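Local coordinates for protein glycoside hydrolase YxiA (PDB 3LV4) that probably hydrolyses glycosidic bonds in arabinan as a calcium-binding family 43 glycoside hydrolase, similar to arabinan endo-1,5-alpha-L-arabinosidases, at residues 352-357 and 378-383; 359-364 and 372-377; 389-394 and 401-406; 407-412 and 434-439. All coordinates share one frame; numbering follows the deposited sequence.

Interaction 1: 352-357 and 378-383; sequences DVIGDY and LNQNGK
Leu378 meets the Tyr357 ring obliquely. CE2 of Tyr357 comes within 3.7 Å of CD1 of Leu378. The two side chains cross at about a right angle. At the ring edge, in its plane, lies the carbonyl oxygen of Val353. Tyr357 OH donates to Val353 O over 2.6 Å, so the phenol folds back onto the end of helix 350-353. CG of Tyr357 stands anti to its carbonyl carbon (chi1 -72°), which turns the ring back along its own segment. Phe428 meets the same ring from strand 423-432.

The backbones form one antiparallel hydrogen-bonded pair. Gly355 N donates to Leu378 O over 3.0 Å, and Leu378 N donates to Gly355 O over 2.9 Å. Beside this pair, Ile354 CD1 packs on CB of Gln380 at 3.9 Å. Asn379 opens a type I turn that ends at Gly382, and its ND2 donates to Lys383 O at 2.9 Å. A phenylalanine in place of Tyr357 would probably keep the packing on Leu378 but leave Val353 O without its hydroxyl donor. Strands 355-363 and 371-378 of the lipocalin-like domain pair here at the end away from their hairpin turn, where the first begins and the second ends. Two backbone bonds thus set the strand pair, apolar contacts flank it, and the phenol ties the helix end to the strand.

Interaction 2: 359-364 and 372-377; sequences LVRHGK and ESKEIR. With CA (calcium ion), chain D.
Leu359 makes the main contact with 372-377. Its N donates to Lys374 O over 2.7 Å, and its O accepts from Lys374 N over 3.0 Å. This is an antiparallel hydrogen-bonded pair. Leu359 O also receives a CA-H...O contact from Ser373 CA. With CG of Leu359 anti to the backbone N (chi1 176°), the side chain carries CD2 to within 3.9 Å of CG2 of Ile376. CB of Leu359 touches CG2 and CD1 of Ile376 as well. An alanine in place of Ile376 would probably open a gap beside Leu359 and leave that side chain freer to turn.

Val360 follows, with CG2 against CB of Ser373 at 3.8 Å. The hydroxyl of Ser373 is engaged elsewhere, with Glu358 and Asn281. At Arg361 the direct backbone pairing has given way to a water, which accepts from Arg361 N and donates to Glu372 O, 3.1 Å from each. The edge of the Arg361 guanidinium lies near CD of Lys374. NH1 of Arg361 forms a salt bridge with Asp405.

On the second segment, Glu375 OE2 binds the calcium ion at 2.5 Å. Three waters, Asn281 and Glu358 complete its ligands. Asn281 follows strand 272-280, so the metal joins the lipocalin-like domain to the family 43 region. Strand segments 359-363 and 374-377 run at 114° to each other within the hairpin of strands 355-363 and 371-378. Strand 437-442 pairs with 355-363, and strands 272-280 and 383-386 pair with 371-378.

Interaction 3: 389-394 and 401-406; sequences AGTWKN and ELKIDG
Thr391 and Lys403 form a hydrogen-bonded pair, one of two that join the strands by four backbone bonds. Thr391 N donates to Lys403 O over 3.1 Å, and Lys403 N to Thr391 O over 2.8 Å. Lys393 and Glu401 form the other, with 2.9 Å from Lys393 N to Glu401 O and the same from Glu401 N to Lys393 O. Between them, Trp392 and Leu402 form a non-hydrogen-bonded pair. CA-H...O contacts join Trp392 CA to Glu401 O and Leu402 CA to Thr391 O.

The two strands are almost exactly antiparallel, at 178°. They form a beta hairpin of the lipocalin-like domain. A water bridges its open end, from Ala389 O to Asp405 N.

The charged groups share a face with Thr391. Lys393 and Glu401 lie side by side, pointing the same way, and form a salt bridge whose exact geometry is doubtful. Lys403 NZ reaches Glu401 OE2 at 3.3 Å, a weak bond within a salt bridge. The carboxylate thus lies between two lysines.

OG1 of Thr391 lies between its backbone N and carbonyl carbon (chi1 68°), which puts it 3.4 Å from CB of Lys403. On the other face, Trp392 and Leu402 are buried; the indole NE1 donates to Asn379 O, and Leu402 packs on Phe428.

Interaction 4: 407-412 and 434-439; sequences KTYDGV and EGDAVW
Asp436 holds both Lys407 and Tyr409 with its carboxylate. Tyr409 OH donates to OD1 of Asp436 over 2.6 Å, and OD1 uses its syn lone pair. That oxygen lies at the edge of the ring, in its plane. The ring and carboxylate planes stand 87° apart. Lys407 NZ forms a salt bridge with OD2 of Asp436 at 2.9 Å, arriving from above the carboxylate plane. The two oxygens therefore take different partners, and the group is fixed in its rotation. The charge of Lys407 probably favours the ionised form of Asp436, which is buried.

Val438 lies over one face of the Tyr409 ring. Its CG1 is 4.0 Å from the ring centroid, a CH-pi contact. The same methyl is 3.6 Å from CE2 of Tyr409. The Glu434 side chain crosses CG and CD of Lys407 at a slant, with its OE1 3.4 Å from CG of Lys407.

Strands 407-418 and 437-442 do not pair here. Both pair with strand 423-432, and their side chains meet across the inside of the curved sheet of the lipocalin-like domain. The domain belongs to the calycin clan, whose members are antiparallel barrels.

Further out, a water joins Glu434 OE1 to Thr408 N. CG of Asp436 sits between its backbone N and carbonyl carbon (chi1 67°), which directs the carboxylate at strand 407-418. Ser432 also hydrogen-bonds OD2 of Asp436. Leu402 and Ala430 pack against Tyr409, while Leu359 and Arg361 touch Val438.

All four interactions lie in the C-terminal lipocalin-like domain, on the same side of the chain's centre. Interaction 2 falls within the stretch of chain that interaction 1 spans; interactions 3 and 4 follow in turn. Interactions 1 and 2, with centres about 15 Å apart, both use strand 355-363; interaction 1 meets the very end of 371-378 and the loop after it. Interactions 3 and 4 are closest, about 9 Å between centres, and meet where strand 399-404 pairs with 407-418. Strand 437-442 then pairs back onto 355-363, bringing interaction 4 about 11 Å from interaction 2. The strands thus close on themselves around a shared core, while calcium binding at interaction 2 connects them to the family 43 region.

Interaction 1: 352-357 and 378-383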
loop_
_atom_site.group_PDB
_atom_site.type_symbol
_atom_site.label_atom_id
_atom_site.label_comp_id
_atom_site.label_asym_id
_atom_site.label_seq_id
_atom_site.Cartn_x
_atom_site.Cartn_y
_atom_site.Cartn_z
ATOM N N ASP A 352 -0.663 18.080 -26.712
ATOM C CA ASP A 352 -1.344 16.953 -26.076
ATOM C C ASP A 352 -1.790 17.322 -24.668
ATOM O O ASP A 352 -2.850 16.896 -24.203
ATOM C CB ASP A 352 -0.415 15.737 -25.978
ATOM C CG ASP A 352 -0.096 15.116 -27.329
ATOM O OD1 ASP A 352 -0.948 15.184 -28.245
ATOM O OD2 ASP A 352 1.012 14.538 -27.468
ATOM N N VAL A 353 -0.968 18.109 -23.983
ATOM C CA VAL A 353 -1.160 18.319 -22.549
ATOM C C VAL A 353 -1.795 19.664 -22.195
ATOM O O VAL A 353 -2.337 19.815 -21.104
ATOM C CB VAL A 353 0.155 18.117 -21.762
ATOM C CG1 VAL A 353 0.677 16.695 -21.969
ATOM C CG2 VAL A 353 1.199 19.143 -22.181
ATOM N N ILE A 354 -1.729 20.629 -23.108
ATOM C CA ILE A 354 -2.441 21.896 -22.938
ATOM C C ILE A 354 -3.944 21.638 -22.769
ATOM O O ILE A 354 -4.489 20.727 -23.394
ATOM C CB ILE A 354 -2.218 22.818 -24.158
ATOM C CG1 ILE A 354 -0.842 23.484 -24.077
ATOM C CG2 ILE A 354 -3.312 23.880 -24.248
ATOM C CD1 ILE A 354 -0.319 23.941 -25.423
ATOM N N GLY A 355 -4.612 22.411 -21.917
ATOM C CA GLY A 355 -6.053 22.273 -21.769
ATOM C C GLY A 355 -6.597 22.307 -20.349
ATOM O O GLY A 355 -5.856 22.512 -19.381
ATOM N N ASP A 356 -7.910 22.099 -20.231
ATOM C CA ASP A 356 -8.587 22.126 -18.935
ATOM C C ASP A 356 -8.459 20.775 -18.239
ATOM O O ASP A 356 -8.515 19.732 -18.887
ATOM C CB ASP A 356 -10.067 22.469 -19.110
ATOM C CG ASP A 356 -10.284 23.831 -19.748
ATOM O OD1 ASP A 356 -9.504 24.760 -19.474
ATOM O OD2 ASP A 356 -11.249 23.981 -20.519
ATOM N N TYR A 357 -8.283 20.801 -16.920
ATOM C CA TYR A 357 -8.167 19.579 -16.129
ATOM C C TYR A 357 -9.001 19.676 -14.862
ATOM O O TYR A 357 -9.197 20.768 -14.322
ATOM C CB TYR A 357 -6.713 19.346 -15.687
ATOM C CG TYR A 357 -5.749 18.911 -16.770
ATOM C CD1 TYR A 357 -5.333 17.588 -16.862
ATOM C CD2 TYR A 357 -5.247 19.826 -17.695
ATOM C CE1 TYR A 357 -4.441 17.180 -17.845
ATOM C CE2 TYR A 357 -4.362 19.435 -18.680
ATOM C CZ TYR A 357 -3.962 18.107 -18.752
ATOM O OH TYR A 357 -3.077 17.712 -19.731
ATOM N N LEU A 378 -4.128 24.276 -17.933
ATOM C CA LEU A 378 -2.728 24.396 -18.298
ATOM C C LEU A 378 -2.710 25.174 -19.603
ATOM O O LEU A 378 -3.004 24.615 -20.664
ATOM C CB LEU A 378 -2.088 23.020 -18.493
ATOM C CG LEU A 378 -2.099 22.081 -17.285
ATOM C CD1 LEU A 378 -1.197 20.875 -17.527
ATOM C CD2 LEU A 378 -1.696 22.814 -16.018
ATOM N N ASN A 379 -2.402 26.466 -19.516
ATOM C CA ASN A 379 -2.404 27.334 -20.690
ATOM C C ASN A 379 -1.160 27.169 -21.546
ATOM O O ASN A 379 -0.102 26.770 -21.064
ATOM C CB ASN A 379 -2.547 28.802 -20.280
ATOM C CG ASN A 379 -3.853 29.080 -19.573
ATOM O OD1 ASN A 379 -4.852 29.405 -20.208
ATOM N ND2 ASN A 379 -3.857 28.943 -18.251
ATOM N N GLN A 380 -1.298 27.500 -22.821
ATOM C CA GLN A 380 -0.191 27.418 -23.756
ATOM C C GLN A 380 1.003 28.253 -23.301
ATOM O O GLN A 380 2.149 27.921 -23.598
ATOM C CB GLN A 380 -0.651 27.863 -25.143
ATOM C CG GLN A 380 0.418 27.757 -26.205
ATOM C CD GLN A 380 -0.141 27.984 -27.584
ATOM O OE1 GLN A 380 -1.210 27.474 -27.924
ATOM N NE2 GLN A 380 0.578 28.755 -28.395
ATOM N N ASN A 381 0.739 29.329 -22.569
ATOM C CA ASN A 381 1.815 30.235 -22.170
ATOM C C ASN A 381 2.557 29.793 -20.906
ATOM O O ASN A 381 3.398 30.525 -20.382
ATOM C CB ASN A 381 1.310 31.683 -22.051
ATOM C CG ASN A 381 0.346 31.886 -20.891
ATOM O OD1 ASN A 381 -0.131 33.004 -20.644
ATOM N ND2 ASN A 381 0.057 30.815 -20.169
ATOM N N GLY A 382 2.254 28.594 -20.421
ATOM C CA GLY A 382 2.957 28.065 -19.263
ATOM C C GLY A 382 2.360 28.467 -17.929
ATOM O O GLY A 382 2.914 28.170 -16.872
ATOM N N LYS A 383 1.219 29.141 -17.963
ATOM C CA LYS A 383 0.551 29.510 -16.722
ATOM C C LYS A 383 -0.589 28.567 -16.412
ATOM O O LYS A 383 -1.234 28.047 -17.321
ATOM C CB LYS A 383 0.028 30.939 -16.796
ATOM C CG LYS A 383 1.142 31.948 -16.983
ATOM C CD LYS A 383 0.676 33.363 -16.785
ATOM C CE LYS A 383 1.827 34.316 -17.061
ATOM N NZ LYS A 383 3.107 33.787 -16.494
#

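Interaction 2: 359-364 and 372-377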
loop_
_atom_site.group_PDB
_atom_site.type_symbol
_atom_site.label_atom_id
_atom_site.label_comp_id
_atom_site.label_asym_id
_atom_site.label_seq_id
_atom_site.Cartn_x
_atom_site.Cartn_y
_atom_site.Cartn_z
ATOM N N LEU A 359 -8.483 18.973 -11.116
ATOM C CA LEU A 359 -7.320 18.869 -10.239
ATOM C C LEU A 359 -7.726 18.359 -8.874
ATOM O O LEU A 359 -8.638 18.912 -8.250
ATOM C CB LEU A 359 -6.671 20.242 -10.056
ATOM C CG LEU A 359 -5.491 20.331 -9.080
ATOM C CD1 LEU A 359 -4.255 19.612 -9.615
ATOM C CD2 LEU A 359 -5.155 21.786 -8.766
ATOM N N VAL A 360 -7.042 17.319 -8.403
ATOM C CA VAL A 360 -7.204 16.866 -7.023
ATOM C C VAL A 360 -5.913 17.154 -6.276
ATOM O O VAL A 360 -4.833 16.785 -6.730
ATOM C CB VAL A 360 -7.499 15.348 -6.918
ATOM C CG1 VAL A 360 -7.483 14.912 -5.454
ATOM C CG2 VAL A 360 -8.841 15.018 -7.561
ATOM N N ARG A 361 -6.029 17.848 -5.149
ATOM C CA ARG A 361 -4.890 18.109 -4.282
ATOM C C ARG A 361 -5.070 17.269 -3.025
ATOM O O ARG A 361 -5.913 17.573 -2.171
ATOM C CB ARG A 361 -4.797 19.601 -3.953
ATOM C CG ARG A 361 -4.240 20.448 -5.107
ATOM C CD ARG A 361 -4.357 21.939 -4.813
ATOM N NE ARG A 361 -5.708 22.388 -5.109
ATOM C CZ ARG A 361 -6.198 23.587 -4.812
ATOM N NH1 ARG A 361 -5.448 24.487 -4.183
ATOM N NH2 ARG A 361 -7.453 23.876 -5.140
ATOM N N HIS A 362 -4.297 16.192 -2.926
ATOM C CA HIS A 362 -4.479 15.232 -1.830
ATOM C C HIS A 362 -3.998 15.756 -0.480
ATOM O O HIS A 362 -4.429 15.269 0.563
ATOM C CB HIS A 362 -3.807 13.898 -2.160
ATOM C CG HIS A 362 -4.419 13.185 -3.328
ATOM N ND1 HIS A 362 -5.564 12.419 -3.223
ATOM C CD2 HIS A 362 -4.037 13.114 -4.625
ATOM C CE1 HIS A 362 -5.853 11.902 -4.403
ATOM N NE2 HIS A 362 -4.947 12.316 -5.274
ATOM N N GLY A 363 -3.107 16.745 -0.500
ATOM C CA GLY A 363 -2.610 17.333 0.736
ATOM C C GLY A 363 -1.702 16.403 1.523
ATOM O O GLY A 363 -1.223 15.392 1.005
ATOM N N LYS A 364 -1.441 16.745 2.777
ATOM C CA LYS A 364 -0.521 15.939 3.585
ATOM C C LYS A 364 -1.114 15.526 4.931
ATOM O O LYS A 364 -0.415 14.959 5.774
ATOM C CB LYS A 364 0.834 16.649 3.770
ATOM C CG LYS A 364 1.984 15.980 3.012
ATOM C CD LYS A 364 2.405 14.660 3.660
ATOM C CE LYS A 364 3.389 14.858 4.820
ATOM N NZ LYS A 364 4.818 15.053 4.374
ATOM N N GLU A 372 -13.040 17.078 -3.372
ATOM C CA GLU A 372 -13.608 17.225 -4.714
ATOM C C GLU A 372 -12.596 17.845 -5.664
ATOM O O GLU A 372 -11.846 18.744 -5.277
ATOM C CB GLU A 372 -14.860 18.102 -4.672
ATOM C CG GLU A 372 -16.027 17.492 -3.916
ATOM C CD GLU A 372 -16.804 16.489 -4.742
ATOM O OE1 GLU A 372 -16.546 16.393 -5.959
ATOM O OE2 GLU A 372 -17.689 15.807 -4.173
ATOM N N SER A 373 -12.563 17.366 -6.903
ATOM C CA SER A 373 -11.676 17.963 -7.894
ATOM C C SER A 373 -12.207 19.332 -8.286
ATOM O O SER A 373 -13.418 19.581 -8.231
ATOM C CB SER A 373 -11.546 17.083 -9.141
ATOM O OG SER A 373 -12.763 17.058 -9.874
ATOM N N LYS A 374 -11.291 20.213 -8.684
ATOM C CA LYS A 374 -11.637 21.545 -9.150
ATOM C C LYS A 374 -10.968 21.801 -10.494
ATOM O O LYS A 374 -9.896 21.253 -10.773
ATOM C CB LYS A 374 -11.200 22.589 -8.123
ATOM C CG LYS A 374 -11.819 22.334 -6.757
ATOM C CD LYS A 374 -11.729 23.533 -5.858
ATOM C CE LYS A 374 -12.518 23.291 -4.582
ATOM N NZ LYS A 374 -12.028 24.144 -3.476
ATOM N N GLU A 375 -11.599 22.630 -11.322
ATOM C CA GLU A 375 -11.102 22.873 -12.675
ATOM C C GLU A 375 -9.972 23.885 -12.753
ATOM O O GLU A 375 -10.042 24.966 -12.163
ATOM C CB GLU A 375 -12.239 23.309 -13.607
ATOM C CG GLU A 375 -13.344 22.300 -13.698
ATOM C CD GLU A 375 -14.365 22.641 -14.763
ATOM O OE1 GLU A 375 -14.156 23.615 -15.521
ATOM O OE2 GLU A 375 -15.381 21.929 -14.848
ATOM N N ILE A 376 -8.937 23.512 -13.502
ATOM C CA ILE A 376 -7.824 24.394 -13.798
ATOM C C ILE A 376 -7.555 24.321 -15.290
ATOM O O ILE A 376 -8.103 23.458 -15.981
ATOM C CB ILE A 376 -6.549 23.965 -13.044
ATOM C CG1 ILE A 376 -6.088 22.572 -13.495
ATOM C CG2 ILE A 376 -6.783 23.997 -11.534
ATOM C CD1 ILE A 376 -4.683 22.214 -13.025
ATOM N N ARG A 377 -6.727 25.232 -15.790
ATOM C CA ARG A 377 -6.256 25.138 -17.170
ATOM C C ARG A 377 -4.742 25.225 -17.231
ATOM O O ARG A 377 -4.137 26.119 -16.631
ATOM C CB ARG A 377 -6.875 26.227 -18.053
ATOM C CG ARG A 377 -6.371 26.174 -19.487
ATOM C CD ARG A 377 -7.145 27.098 -20.416
ATOM N NE ARG A 377 -6.690 26.954 -21.797
ATOM C CZ ARG A 377 -7.142 26.034 -22.647
ATOM N NH1 ARG A 377 -8.075 25.168 -22.266
ATOM N NH2 ARG A 377 -6.663 25.979 -23.883
HETATM CA CA CA D . -16.076 20.026 -13.436
HETATM O O HOH W 1 -8.835 18.797 -4.366
HETATM O O HOH W 2 -15.118 20.291 -11.139
HETATM O O HOH W 3 -17.867 21.716 -12.081
HETATM O O HOH W 4 -16.717 19.032 -15.845
#

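Interaction 3: 389-394 and 401-406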
loop_
_atom_site.group_PDB
_atom_site.type_symbol
_atom_site.label_atom_id
_atom_site.label_comp_id
_atom_site.label_asym_id
_atom_site.label_seq_id
_atom_site.Cartn_x
_atom_site.Cartn_y
_atom_site.Cartn_z
ATOM N N ALA A 389 -3.721 29.420 -9.194
ATOM C CA ALA A 389 -2.809 30.146 -10.062
ATOM C C ALA A 389 -1.426 29.530 -9.908
ATOM O O ALA A 389 -1.001 29.197 -8.797
ATOM C CB ALA A 389 -2.786 31.631 -9.699
ATOM N N GLY A 390 -0.722 29.364 -11.016
ATOM C CA GLY A 390 0.615 28.808 -10.950
ATOM C C GLY A 390 1.267 28.724 -12.309
ATOM O O GLY A 390 0.850 29.393 -13.253
ATOM N N THR A 391 2.301 27.900 -12.402
ATOM C CA THR A 391 2.998 27.691 -13.666
ATOM C C THR A 391 3.228 26.201 -13.900
ATOM O O THR A 391 3.154 25.390 -12.971
ATOM C CB THR A 391 4.354 28.435 -13.710
ATOM O OG1 THR A 391 5.266 27.838 -12.780
ATOM C CG2 THR A 391 4.178 29.906 -13.362
ATOM N N TRP A 392 3.496 25.836 -15.147
ATOM C CA TRP A 392 3.719 24.443 -15.469
ATOM C C TRP A 392 4.601 24.352 -16.699
ATOM O O TRP A 392 4.672 25.290 -17.505
ATOM C CB TRP A 392 2.384 23.743 -15.743
ATOM C CG TRP A 392 1.814 24.127 -17.075
ATOM C CD1 TRP A 392 1.085 25.242 -17.358
ATOM C CD2 TRP A 392 1.959 23.415 -18.316
ATOM N NE1 TRP A 392 0.760 25.269 -18.693
ATOM C CE2 TRP A 392 1.283 24.159 -19.304
ATOM C CE3 TRP A 392 2.594 22.220 -18.685
ATOM C CZ2 TRP A 392 1.217 23.748 -20.638
ATOM C CZ3 TRP A 392 2.528 21.813 -20.008
ATOM C CH2 TRP A 392 1.845 22.577 -20.969
ATOM N N LYS A 393 5.281 23.224 -16.838
ATOM C CA LYS A 393 5.946 22.902 -18.086
ATOM C C LYS A 393 6.037 21.399 -18.264
ATOM O O LYS A 393 6.013 20.640 -17.284
ATOM C CB LYS A 393 7.332 23.532 -18.157
ATOM C CG LYS A 393 8.293 23.074 -17.099
ATOM C CD LYS A 393 9.605 23.846 -17.238
ATOM C CE LYS A 393 10.551 23.567 -16.092
ATOM N NZ LYS A 393 11.927 24.090 -16.362
ATOM N N ASN A 394 6.099 20.969 -19.519
ATOM C CA ASN A 394 6.393 19.573 -19.802
ATOM C C ASN A 394 7.855 19.444 -20.175
ATOM O O ASN A 394 8.382 20.263 -20.935
ATOM C CB ASN A 394 5.495 19.015 -20.913
ATOM C CG ASN A 394 5.707 19.711 -22.239
ATOM O OD1 ASN A 394 5.432 20.900 -22.376
ATOM N ND2 ASN A 394 6.191 18.966 -23.232
ATOM N N GLU A 401 6.375 19.561 -14.616
ATOM C CA GLU A 401 6.743 20.335 -13.441
ATOM C C GLU A 401 5.648 21.377 -13.238
ATOM O O GLU A 401 5.236 22.028 -14.193
ATOM C CB GLU A 401 8.095 21.016 -13.658
ATOM C CG GLU A 401 8.645 21.697 -12.431
ATOM C CD GLU A 401 9.992 22.356 -12.691
ATOM O OE1 GLU A 401 10.622 22.070 -13.735
ATOM O OE2 GLU A 401 10.425 23.150 -11.845
ATOM N N LEU A 402 5.148 21.509 -12.011
ATOM C CA LEU A 402 4.141 22.527 -11.710
ATOM C C LEU A 402 4.561 23.331 -10.503
ATOM O O LEU A 402 5.209 22.811 -9.592
ATOM C CB LEU A 402 2.778 21.909 -11.383
ATOM C CG LEU A 402 2.187 20.791 -12.222
ATOM C CD1 LEU A 402 2.597 19.455 -11.632
ATOM C CD2 LEU A 402 0.668 20.939 -12.234
ATOM N N LYS A 403 4.178 24.600 -10.495
ATOM C CA LYS A 403 4.361 25.426 -9.312
ATOM C C LYS A 403 3.017 25.959 -8.869
ATOM O O LYS A 403 2.403 26.775 -9.558
ATOM C CB LYS A 403 5.344 26.561 -9.578
ATOM C CG LYS A 403 6.771 26.086 -9.782
ATOM C CD LYS A 403 7.740 27.264 -9.712
ATOM C CE LYS A 403 9.191 26.799 -9.692
ATOM N NZ LYS A 403 9.573 26.218 -11.000
ATOM N N ILE A 404 2.566 25.471 -7.718
ATOM C CA ILE A 404 1.251 25.779 -7.175
ATOM C C ILE A 404 1.384 25.880 -5.669
ATOM O O ILE A 404 2.171 25.146 -5.074
ATOM C CB ILE A 404 0.264 24.620 -7.450
ATOM C CG1 ILE A 404 0.105 24.388 -8.950
ATOM C CG2 ILE A 404 -1.074 24.886 -6.798
ATOM C CD1 ILE A 404 -0.519 23.026 -9.284
ATOM N N ASP A 405 0.619 26.783 -5.056
ATOM C CA ASP A 405 0.460 26.801 -3.600
ATOM C C ASP A 405 1.804 26.903 -2.877
ATOM O O ASP A 405 1.987 26.320 -1.798
ATOM C CB ASP A 405 -0.325 25.558 -3.122
ATOM C CG ASP A 405 -1.810 25.586 -3.540
ATOM O OD1 ASP A 405 -2.449 26.655 -3.424
ATOM O OD2 ASP A 405 -2.351 24.533 -3.968
ATOM N N GLY A 406 2.737 27.647 -3.475
ATOM C CA GLY A 406 4.044 27.882 -2.885
ATOM C C GLY A 406 5.015 26.717 -2.975
ATOM O O GLY A 406 6.095 26.753 -2.385
HETATM O O HOH W 5 -1.359 28.315 -6.330
#

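Interaction 4: 407-412 and 434-439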
loop_
_atom_site.group_PDB
_atom_site.type_symbol
_atom_site.label_atom_id
_atom_site.label_comp_id
_atom_site.label_asym_id
_atom_site.label_seq_id
_atom_site.Cartn_x
_atom_site.Cartn_y
_atom_site.Cartn_z
ATOM N N LYS A 407 4.635 25.685 -3.723
ATOM C CA LYS A 407 5.440 24.472 -3.815
ATOM C C LYS A 407 5.747 24.102 -5.263
ATOM O O LYS A 407 5.112 24.609 -6.189
ATOM C CB LYS A 407 4.741 23.317 -3.094
ATOM C CG LYS A 407 4.778 23.471 -1.582
ATOM C CD LYS A 407 3.970 22.410 -0.882
ATOM C CE LYS A 407 2.490 22.668 -1.066
ATOM N NZ LYS A 407 1.691 21.710 -0.270
ATOM N N THR A 408 6.743 23.240 -5.443
ATOM C CA THR A 408 7.104 22.737 -6.762
ATOM C C THR A 408 6.800 21.249 -6.822
ATOM O O THR A 408 7.158 20.504 -5.914
ATOM C CB THR A 408 8.598 22.951 -7.063
ATOM O OG1 THR A 408 8.890 24.355 -7.048
ATOM C CG2 THR A 408 8.947 22.383 -8.435
ATOM N N TYR A 409 6.128 20.829 -7.888
ATOM C CA TYR A 409 5.689 19.452 -8.033
ATOM C C TYR A 409 6.315 18.842 -9.267
ATOM O O TYR A 409 6.305 19.451 -10.339
ATOM C CB TYR A 409 4.168 19.392 -8.184
ATOM C CG TYR A 409 3.408 19.846 -6.969
ATOM C CD1 TYR A 409 3.181 21.202 -6.732
ATOM C CD2 TYR A 409 2.917 18.926 -6.052
ATOM C CE1 TYR A 409 2.478 21.628 -5.609
ATOM C CE2 TYR A 409 2.216 19.340 -4.928
ATOM C CZ TYR A 409 2.001 20.690 -4.714
ATOM O OH TYR A 409 1.303 21.101 -3.607
ATOM N N ASP A 410 6.850 17.636 -9.112
ATOM C CA ASP A 410 7.460 16.909 -10.215
ATOM C C ASP A 410 6.657 15.653 -10.461
ATOM O O ASP A 410 6.399 14.885 -9.532
ATOM C CB ASP A 410 8.901 16.537 -9.862
ATOM C CG ASP A 410 9.819 17.743 -9.863
ATOM O OD1 ASP A 410 10.147 18.223 -10.964
ATOM O OD2 ASP A 410 10.201 18.220 -8.773
ATOM N N GLY A 411 6.261 15.428 -11.706
ATOM C CA GLY A 411 5.423 14.281 -11.990
ATOM C C GLY A 411 5.505 13.795 -13.414
ATOM O O GLY A 411 6.452 14.112 -14.148
ATOM N N VAL A 412 4.497 13.013 -13.795
ATOM C CA VAL A 412 4.492 12.316 -15.071
ATOM C C VAL A 412 3.114 12.423 -15.722
ATOM O O VAL A 412 2.091 12.334 -15.026
ATOM C CB VAL A 412 4.870 10.822 -14.877
ATOM C CG1 VAL A 412 4.978 10.122 -16.225
ATOM C CG2 VAL A 412 6.198 10.696 -14.126
ATOM N N GLU A 434 7.592 18.492 -0.104
ATOM C CA GLU A 434 6.807 18.509 1.129
ATOM C C GLU A 434 5.997 17.229 1.339
ATOM O O GLU A 434 5.554 16.933 2.451
ATOM C CB GLU A 434 5.888 19.729 1.149
ATOM C CG GLU A 434 6.615 21.042 1.488
ATOM C CD GLU A 434 7.341 21.662 0.303
ATOM O OE1 GLU A 434 7.200 21.172 -0.837
ATOM O OE2 GLU A 434 8.049 22.667 0.515
ATOM N N GLY A 435 5.799 16.482 0.262
ATOM C CA GLY A 435 5.219 15.156 0.355
ATOM C C GLY A 435 3.743 15.075 0.013
ATOM O O GLY A 435 3.089 14.098 0.380
ATOM N N ASP A 436 3.209 16.087 -0.673
ATOM C CA ASP A 436 1.809 16.033 -1.086
ATOM C C ASP A 436 1.681 15.832 -2.591
ATOM O O ASP A 436 2.568 16.232 -3.367
ATOM C CB ASP A 436 1.001 17.254 -0.599
ATOM C CG ASP A 436 1.434 18.554 -1.261
ATOM O OD1 ASP A 436 0.655 19.095 -2.084
ATOM O OD2 ASP A 436 2.549 19.036 -0.957
ATOM N N ALA A 437 0.594 15.170 -2.984
ATOM C CA ALA A 437 0.355 14.772 -4.370
ATOM C C ALA A 437 -0.713 15.613 -5.045
ATOM O O ALA A 437 -1.728 15.949 -4.436
ATOM C CB ALA A 437 -0.063 13.307 -4.421
ATOM N N VAL A 438 -0.498 15.926 -6.318
ATOM C CA VAL A 438 -1.549 16.518 -7.139
ATOM C C VAL A 438 -1.831 15.608 -8.337
ATOM O O VAL A 438 -0.905 15.036 -8.923
ATOM C CB VAL A 438 -1.189 17.951 -7.608
ATOM C CG1 VAL A 438 -1.031 18.867 -6.396
ATOM C CG2 VAL A 438 0.083 17.949 -8.460
ATOM N N TRP A 439 -3.107 15.459 -8.680
ATOM C CA TRP A 439 -3.516 14.667 -9.836
ATOM C C TRP A 439 -4.315 15.546 -10.762
ATOM O O TRP A 439 -5.146 16.333 -10.310
ATOM C CB TRP A 439 -4.466 13.544 -9.424
ATOM C CG TRP A 439 -3.866 12.385 -8.705
ATOM C CD1 TRP A 439 -2.550 12.188 -8.375
ATOM C CD2 TRP A 439 -4.574 11.236 -8.248
ATOM N NE1 TRP A 439 -2.406 10.979 -7.726
ATOM C CE2 TRP A 439 -3.634 10.378 -7.639
ATOM C CE3 TRP A 439 -5.921 10.856 -8.278
ATOM C CZ2 TRP A 439 -4.002 9.155 -7.078
ATOM C CZ3 TRP A 439 -6.282 9.645 -7.716
ATOM C CH2 TRP A 439 -5.324 8.808 -7.127
HETATM O O HOH W 6 8.175 22.579 -3.004
#